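PDB 4NRH: CopN from Chlamydia pneumoniae, which probably acts as a gatekeeper of type III secretion, working with the chaperone Scc3 to direct the secretion of translocator proteins. Local coordinates for residues Gly256-Val259 with Asp260-Thr263. Numbering follows the deposited sequence.
Sequences GDDV and DSVT
Asp258 turns its carboxylate back to the first-turn N-H groups of the helix that follows it, and OD1 accepts a hydrogen bond from Ser261 N at 3.0 Å. The bond is somewhat bent, 146° at the hydrogen, and uses the anti lone pair of OD1, the one turned away from OD2. What brings the group there is the first torsion: CG stands opposite the backbone N (chi1 180°), beside the carbonyl carbon, which puts OD1 within bonding distance of Ser261 N. Ser261 OG lies alongside, 3.2 Å from Asp258 OD1, its own torsion setting it next to Ser261 N. The second carboxylate oxygen meets water 1, which donates to both Asp258 OD2 and Asp260 OD2, a bridge that probably eases the repulsion between two carboxylates whose Asp258 OD1 and Asp260 OD2 lie 4.0 Å apart.

This is helix N-capping in the short turn between helix 244-255 and helix 259-272: Asp258 is the N-cap of the latter, and Gly256, with positive phi, is the first residue beyond the former, all in the third helical domain of CopN. The first regular turn then closes with Val262 N on Asp258 O, a nearly straight bond of 2.9 Å. Val262 CG2 sits between two carbonyl oxygens, 3.3 Å from both Gly256 O and Asp258 O, while its side chain also packs on Val251 of helix 244-255 and on Val301 of helix 284-301.

One residue along, Val259 O takes two donors from a single residue. Thr263 N and Thr263 OG1 approach from opposite faces of the carbonyl plane, the hydroxyl at 2.8 Å from Val259 O. With chi1 at -63° OG1 lies beside its own backbone N and reaches the same Val259 O that this N-H bonds, one turn back; the Val259 and Thr263 side chains lie side by side, pointing the same way, and both touch Val301.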
loop_
_atom_site.group_PDB
_atom_site.type_symbol
_atom_site.label_atom_id
_atom_site.label_comp_id
_atom_site.label_asym_id
_atom_site.label_seq_id
_atom_site.Cartn_x
_atom_site.Cartn_y
_atom_site.Cartn_z
ATOM N N GLY A 256 23.089 -20.415 -9.518
ATOM C CA GLY A 256 24.026 -21.525 -9.554
ATOM C C GLY A 256 24.590 -21.887 -8.192
ATOM O O GLY A 256 24.054 -21.479 -7.162
ATOM N N ASP A 257 25.673 -22.660 -8.188
ATOM C CA ASP A 257 26.171 -23.276 -6.960
ATOM C C ASP A 257 27.425 -22.630 -6.366
ATOM O O ASP A 257 27.930 -23.095 -5.344
ATOM C CB ASP A 257 26.444 -24.762 -7.205
ATOM C CG ASP A 257 25.177 -25.549 -7.471
ATOM O OD1 ASP A 257 24.145 -25.246 -6.836
ATOM O OD2 ASP A 257 25.214 -26.471 -8.312
ATOM N N ASP A 258 27.936 -21.578 -6.999
ATOM C CA ASP A 258 29.105 -20.884 -6.460
ATOM C C ASP A 258 28.759 -20.252 -5.114
ATOM O O ASP A 258 27.768 -19.531 -4.996
ATOM C CB ASP A 258 29.613 -19.824 -7.439
ATOM C CG ASP A 258 30.823 -19.078 -6.911
ATOM O OD1 ASP A 258 30.641 -18.074 -6.191
ATOM O OD2 ASP A 258 31.959 -19.501 -7.214
ATOM N N VAL A 259 29.583 -20.525 -4.106
ATOM C CA VAL A 259 29.282 -20.124 -2.733
ATOM C C VAL A 259 29.198 -18.606 -2.553
ATOM O O VAL A 259 28.318 -18.113 -1.846
ATOM C CB VAL A 259 30.327 -20.710 -1.743
ATOM C CG1 VAL A 259 31.748 -20.310 -2.129
ATOM C CG2 VAL A 259 30.001 -20.306 -0.310
ATOM N N ASP A 260 30.093 -17.866 -3.199
ATOM C CA ASP A 260 30.074 -16.409 -3.113
ATOM C C ASP A 260 28.861 -15.836 -3.837
ATOM O O ASP A 260 28.313 -14.810 -3.436
ATOM C CB ASP A 260 31.361 -15.816 -3.688
ATOM C CG ASP A 260 32.596 -16.255 -2.929
ATOM O OD1 ASP A 260 32.794 -15.781 -1.791
ATOM O OD2 ASP A 260 33.372 -17.071 -3.470
ATOM N N SER A 261 28.448 -16.508 -4.907
ATOM C CA SER A 261 27.280 -16.093 -5.674
ATOM C C SER A 261 26.009 -16.299 -4.859
ATOM O O SER A 261 25.168 -15.404 -4.767
ATOM C CB SER A 261 27.199 -16.865 -6.991
ATOM O OG SER A 261 28.322 -16.595 -7.810
ATOM N N VAL A 262 25.873 -17.490 -4.282
ATOM C CA VAL A 262 24.721 -17.832 -3.459
ATOM C C VAL A 262 24.628 -16.906 -2.248
ATOM O O VAL A 262 23.561 -16.366 -1.948
ATOM C CB VAL A 262 24.788 -19.296 -2.981
ATOM C CG1 VAL A 262 23.696 -19.579 -1.960
ATOM C CG2 VAL A 262 24.675 -20.241 -4.164
ATOM N N THR A 263 25.753 -16.730 -1.563
ATOM C CA THR A 263 25.843 -15.826 -0.419
ATOM C C THR A 263 25.442 -14.400 -0.793
ATOM O O THR A 263 24.708 -13.740 -0.056
ATOM C CB THR A 263 27.271 -15.814 0.169
ATOM O OG1 THR A 263 27.599 -17.120 0.659
ATOM C CG2 THR A 263 27.381 -14.808 1.307
HETATM O O HOH W 1 33.535 -18.920 -5.262
#